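Local coordinates for protein CocE/NonD family hydrolase (Staphylococcus aureus subsp. aureus COL, PDB 3III) that probably hydrolyses ester or amide bonds as a serine hydrolase of the CocE/NonD family, its precise substrate being unknown, at residues Y335-D339 with S499-K504; T403-M409 with I556-N560. All coordinates share one frame; numbering follows the deposited sequence.

Contact 1 of 2, residues Y335-D339 with S499-K504; sequences YEVRD and SGTLFK
Strand 335-338 and strand 499-503 meet through a single bridge between R338 and T501, their axes running in broadly the same direction at 42° to each other. R338 is held through both its backbone N and its O: the N donates to G500 O (3.0 Å), while the O accepts from L502 N at 2.9 Å. The arginine side chain then returns to the same carbonyl. Bent at chi3 (-59°), it brings NE to G500 O at 3.0 Å, and the two donors reach this oxygen from opposite faces of the carbonyl plane. Farther along, NH2 gives an in-plane bond to T501 OG1 (2.9 Å); NH2 also bonds V452 O, and F441 makes a cation-pi contact, so the guanidinium is fixed in rotation. On the other flank V337 CG1 lies against L502 CB at 3.9 Å. Beyond it, the carboxylate of D339, paired with K343 and K431, makes a long salt bridge from OD2 to K504 NZ (3.8 Å). An interdomain seam results: the strand next to the edge of the alpha/beta-hydrolase sheet is stitched to the C-terminal beta domain of an S15-type hydrolase.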
loop_
_atom_site.group_PDB
_atom_site.type_symbol
_atom_site.label_atom_id
_atom_site.label_comp_id
_atom_site.label_asym_id
_atom_site.label_seq_id
_atom_site.Cartn_x
_atom_site.Cartn_y
_atom_site.Cartn_z
ATOM N N TYR A 335 -4.139 10.967 -11.141
ATOM C CA TYR A 335 -4.963 10.516 -10.024
ATOM C C TYR A 335 -6.431 10.463 -10.338
ATOM O O TYR A 335 -6.942 11.301 -11.090
ATOM C CB TYR A 335 -4.727 11.429 -8.792
ATOM C CG TYR A 335 -5.085 12.867 -9.018
ATOM C CD1 TYR A 335 -6.324 13.376 -8.633
ATOM C CD2 TYR A 335 -4.202 13.726 -9.647
ATOM C CE1 TYR A 335 -6.674 14.667 -8.858
ATOM C CE2 TYR A 335 -4.564 15.046 -9.905
ATOM C CZ TYR A 335 -5.796 15.523 -9.472
ATOM O OH TYR A 335 -6.160 16.837 -9.734
ATOM N N GLU A 336 -7.135 9.509 -9.726
ATOM C CA GLU A 336 -8.612 9.446 -9.809
ATOM C C GLU A 336 -9.269 10.357 -8.790
ATOM O O GLU A 336 -8.933 10.316 -7.607
ATOM C CB GLU A 336 -9.144 7.994 -9.608
ATOM C CG GLU A 336 -10.627 7.927 -9.795
ATOM C CD GLU A 336 -11.216 6.549 -9.751
ATOM O OE1 GLU A 336 -10.496 5.562 -9.454
ATOM O OE2 GLU A 336 -12.426 6.503 -10.013
ATOM N N VAL A 337 -10.226 11.156 -9.240
ATOM C CA VAL A 337 -11.160 11.817 -8.337
ATOM C C VAL A 337 -12.417 10.924 -8.260
ATOM O O VAL A 337 -13.192 10.826 -9.212
ATOM C CB VAL A 337 -11.539 13.192 -8.833
ATOM C CG1 VAL A 337 -12.472 13.889 -7.788
ATOM C CG2 VAL A 337 -10.250 14.060 -9.001
ATOM N N ARG A 338 -12.608 10.231 -7.146
ATOM C CA ARG A 338 -13.680 9.231 -7.053
ATOM C C ARG A 338 -15.003 9.987 -6.868
ATOM O O ARG A 338 -15.069 10.877 -6.054
ATOM C CB ARG A 338 -13.481 8.337 -5.848
ATOM C CG ARG A 338 -12.221 7.538 -5.883
ATOM C CD ARG A 338 -11.979 6.769 -4.593
ATOM N NE ARG A 338 -11.905 7.711 -3.487
ATOM C CZ ARG A 338 -11.827 7.376 -2.199
ATOM N NH1 ARG A 338 -11.720 6.099 -1.806
ATOM N NH2 ARG A 338 -11.786 8.346 -1.285
ATOM N N ASP A 339 -16.055 9.577 -7.558
ATOM C CA ASP A 339 -17.395 10.108 -7.322
ATOM C C ASP A 339 -18.305 9.046 -6.629
ATOM O O ASP A 339 -18.924 9.339 -5.577
ATOM C CB ASP A 339 -18.035 10.511 -8.641
ATOM C CG ASP A 339 -19.480 11.027 -8.439
ATOM O OD1 ASP A 339 -19.807 11.517 -7.324
ATOM O OD2 ASP A 339 -20.259 10.912 -9.377
ATOM N N SER A 499 -6.743 10.422 0.233
ATOM C CA SER A 499 -7.957 10.060 -0.486
ATOM C C SER A 499 -8.263 11.127 -1.562
ATOM O O SER A 499 -7.817 12.233 -1.464
ATOM C CB SER A 499 -9.109 9.923 0.505
ATOM O OG SER A 499 -9.483 11.156 1.030
ATOM N N GLY A 500 -8.968 10.730 -2.605
ATOM C CA GLY A 500 -9.361 11.624 -3.704
ATOM C C GLY A 500 -10.809 11.444 -4.037
ATOM O O GLY A 500 -11.205 10.378 -4.537
ATOM N N THR A 501 -11.607 12.496 -3.852
ATOM C CA THR A 501 -13.054 12.365 -3.898
ATOM C C THR A 501 -13.709 13.660 -4.303
ATOM O O THR A 501 -13.258 14.737 -3.861
ATOM C CB THR A 501 -13.581 11.955 -2.473
ATOM O OG1 THR A 501 -12.645 11.037 -1.898
ATOM C CG2 THR A 501 -15.015 11.319 -2.517
ATOM N N LEU A 502 -14.725 13.561 -5.159
ATOM C CA LEU A 502 -15.614 14.666 -5.508
ATOM C C LEU A 502 -16.773 14.680 -4.527
ATOM O O LEU A 502 -17.391 13.600 -4.268
ATOM C CB LEU A 502 -16.234 14.429 -6.894
ATOM C CG LEU A 502 -17.288 15.376 -7.454
ATOM C CD1 LEU A 502 -16.710 16.811 -7.567
ATOM C CD2 LEU A 502 -17.715 14.790 -8.852
ATOM N N PHE A 503 -17.093 15.870 -4.010
ATOM C CA PHE A 503 -18.338 16.084 -3.283
ATOM C C PHE A 503 -19.119 17.046 -4.142
ATOM O O PHE A 503 -18.704 18.194 -4.316
ATOM C CB PHE A 503 -18.057 16.663 -1.852
ATOM C CG PHE A 503 -17.362 15.711 -0.949
ATOM C CD1 PHE A 503 -18.078 14.971 0.000
ATOM C CD2 PHE A 503 -16.008 15.464 -1.081
ATOM C CE1 PHE A 503 -17.447 14.066 0.817
ATOM C CE2 PHE A 503 -15.365 14.532 -0.263
ATOM C CZ PHE A 503 -16.073 13.830 0.669
ATOM N N LYS A 504 -20.198 16.580 -4.769
ATOM C CA LYS A 504 -21.028 17.437 -5.607
ATOM C C LYS A 504 -21.857 18.377 -4.764
ATOM O O LYS A 504 -22.114 18.111 -3.617
ATOM C CB LYS A 504 -21.971 16.616 -6.496
ATOM C CG LYS A 504 -21.277 15.636 -7.494
ATOM C CD LYS A 504 -22.384 14.766 -8.165
ATOM C CE LYS A 504 -21.903 14.069 -9.422
ATOM N NZ LYS A 504 -23.077 13.404 -10.121
#

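Contact 2 of 2, residues T403-M409 with I556-N560; sequences TELVGNM and IPIVN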
loop_
_atom_site.group_PDB
_atom_site.type_symbol
_atom_site.label_atom_id
_atom_site.label_comp_id
_atom_site.label_asym_id
_atom_site.label_seq_id
_atom_site.Cartn_x
_atom_site.Cartn_y
_atom_site.Cartn_z
ATOM N N THR A 403 -16.961 20.244 -5.042
ATOM C CA THR A 403 -15.680 20.441 -4.407
ATOM C C THR A 403 -14.879 19.178 -4.500
ATOM O O THR A 403 -15.398 18.120 -4.130
ATOM C CB THR A 403 -15.894 20.786 -2.927
ATOM O OG1 THR A 403 -16.698 21.979 -2.878
ATOM C CG2 THR A 403 -14.573 20.987 -2.158
ATOM N N GLU A 404 -13.622 19.288 -4.926
ATOM C CA GLU A 404 -12.709 18.131 -4.957
ATOM C C GLU A 404 -11.704 18.175 -3.817
ATOM O O GLU A 404 -10.992 19.159 -3.641
ATOM C CB GLU A 404 -12.007 17.985 -6.303
ATOM C CG GLU A 404 -13.029 17.845 -7.462
ATOM C CD GLU A 404 -12.448 17.646 -8.845
ATOM O OE1 GLU A 404 -11.219 17.775 -9.065
ATOM O OE2 GLU A 404 -13.275 17.346 -9.746
ATOM N N LEU A 405 -11.667 17.088 -3.050
ATOM C CA LEU A 405 -10.735 16.907 -1.961
ATOM C C LEU A 405 -9.735 15.820 -2.352
ATOM O O LEU A 405 -10.088 14.659 -2.496
ATOM C CB LEU A 405 -11.458 16.482 -0.684
ATOM C CG LEU A 405 -12.497 17.483 -0.156
ATOM C CD1 LEU A 405 -12.827 17.014 1.232
ATOM C CD2 LEU A 405 -12.014 18.931 -0.178
ATOM N N VAL A 406 -8.473 16.197 -2.526
ATOM C CA VAL A 406 -7.450 15.241 -2.929
ATOM C C VAL A 406 -6.204 15.448 -2.110
ATOM O O VAL A 406 -5.508 16.435 -2.269
ATOM C CB VAL A 406 -7.140 15.337 -4.426
ATOM C CG1 VAL A 406 -6.020 14.313 -4.832
ATOM C CG2 VAL A 406 -8.391 15.089 -5.301
ATOM N N GLY A 407 -5.889 14.466 -1.290
ATOM C CA GLY A 407 -4.755 14.527 -0.429
ATOM C C GLY A 407 -5.023 14.056 0.993
ATOM O O GLY A 407 -5.968 13.255 1.248
ATOM N N ASN A 408 -4.147 14.475 1.910
ATOM C CA ASN A 408 -4.275 14.156 3.333
ATOM C C ASN A 408 -5.328 15.036 3.971
ATOM O O ASN A 408 -5.594 16.112 3.479
ATOM C CB ASN A 408 -2.931 14.344 4.051
ATOM C CG ASN A 408 -1.948 13.165 3.821
ATOM O OD1 ASN A 408 -1.960 12.174 4.576
ATOM N ND2 ASN A 408 -1.052 13.311 2.843
HETATM N N MSE A 409 -5.943 14.558 5.054
HETATM C CA MSE A 409 -6.760 15.408 5.926
HETATM C C MSE A 409 -6.308 15.169 7.330
HETATM O O MSE A 409 -5.808 14.084 7.660
HETATM C CB MSE A 409 -8.232 15.044 5.815
HETATM C CG MSE A 409 -8.728 14.869 4.387
HETATM SE SE MSE A 409 -10.737 14.916 4.354
HETATM C CE MSE A 409 -11.020 13.851 2.642
ATOM N N ILE A 556 -9.133 20.082 5.284
ATOM C CA ILE A 556 -9.459 19.397 4.053
ATOM C C ILE A 556 -8.671 19.974 2.873
ATOM O O ILE A 556 -8.470 21.172 2.798
ATOM C CB ILE A 556 -10.965 19.422 3.753
ATOM C CG1 ILE A 556 -11.497 20.846 3.531
ATOM C CG2 ILE A 556 -11.715 18.646 4.822
ATOM C CD1 ILE A 556 -12.967 20.848 3.084
ATOM N N PRO A 557 -8.195 19.109 1.958
ATOM C CA PRO A 557 -7.332 19.538 0.840
ATOM C C PRO A 557 -8.147 19.866 -0.394
ATOM O O PRO A 557 -8.374 19.005 -1.269
ATOM C CB PRO A 557 -6.490 18.279 0.571
ATOM C CG PRO A 557 -7.454 17.100 1.002
ATOM C CD PRO A 557 -8.107 17.667 2.213
ATOM N N ILE A 558 -8.616 21.102 -0.487
ATOM C CA ILE A 558 -9.491 21.498 -1.574
ATOM C C ILE A 558 -8.612 21.763 -2.795
ATOM O O ILE A 558 -7.634 22.557 -2.739
ATOM C CB ILE A 558 -10.329 22.770 -1.260
ATOM C CG1 ILE A 558 -11.223 22.533 -0.030
ATOM C CG2 ILE A 558 -11.173 23.188 -2.523
ATOM C CD1 ILE A 558 -12.135 23.597 0.298
ATOM N N VAL A 559 -8.942 21.112 -3.899
ATOM C CA VAL A 559 -8.202 21.299 -5.154
ATOM C C VAL A 559 -9.114 21.629 -6.352
ATOM O O VAL A 559 -10.290 21.439 -6.280
ATOM C CB VAL A 559 -7.358 20.032 -5.450
ATOM C CG1 VAL A 559 -6.339 19.803 -4.385
ATOM C CG2 VAL A 559 -8.202 18.802 -5.568
ATOM N N ASN A 560 -8.553 22.058 -7.464
ATOM C CA ASN A 560 -9.307 22.062 -8.770
ATOM C C ASN A 560 -10.593 22.940 -8.836
ATOM O O ASN A 560 -10.689 23.902 -8.061
ATOM C CB ASN A 560 -9.696 20.644 -9.201
ATOM C CG ASN A 560 -8.483 19.718 -9.380
ATOM O OD1 ASN A 560 -7.422 20.182 -9.840
ATOM N ND2 ASN A 560 -8.642 18.383 -9.033
HETATM O O HOH W 1 -12.703 21.873 -5.774
#
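E404 and N560 both hold CG anti to their carbonyl carbon (chi1 -58° and -59°), and E404 continues extended, so that its carboxylate reaches the side-chain amide of N560, the last residue of the chain. There N560 ND2 donates to E404 OE1 in a short, bent bond (2.6 Å, 144°) that meets OE1 nearly along its C-O axis, with the carboxylate and amide planes almost perpendicular. Each partner has a second tie, E404 OE1 to K347 and N560 ND2 to Y335 OH; the lysine would be expected to favour a charged carboxylate. The backbones run antiparallel in sense but splayed. V559 N bonds E404 O (2.8 Å) and V406 N bonds P557 O (3.1 Å), flanking the non-hydrogen-bonded pair L405-I558. A water extends the ladder, accepting from E404 N and donating to V559 O. On the face carrying L405 and I558, L405 sends CD2 to I558 CG1 (3.7 Å) and to I556 CD1, while its CD1 lies beside I556 CB. E404 and V559 point to the other face, where V559 CG2 packs crosswise against V406 CG2 at 3.7 Å. The chain turns a corner at G407, where a side chain would press against the preceding carbonyl oxygen. The P557 ring fills the bend: CD lies 3.6 Å from CG of selenomethionine M409, whose SE touches I556 CG2. N408 O, buried here against the ring, lies 3.2 Å from P557 CD and has no hydrogen-bond partner in the model. This pairing lays the last strand, 553-559, along two successive strands, 403-406 and 408-417, that meet at a corner, part of the jelly-roll-like beta-sandwich known for this family's non-catalytic C-terminal domain.

In the fold
Both contacts are largely buried, and strand 490-503 of contact 1 and both segments of contact 2 belong to one antiparallel sheet, in which strand 490-503 neighbours strand 403-406. Their centres lie 9 Å apart, and backbone bonds from T403 N to F503 O (2.8 Å) and L405 N to T501 O (3.0 Å) join them, with L502 packing on E404. Contact 1 looks outward from this sheet to the catalytic domain, relying on a multiply bonded arginine and peripheral charges. Contact 2 lies within the sheet, and aliphatic side chains and a proline dominate it, with its cross-segment side-chain hydrogen bond at the exposed N560.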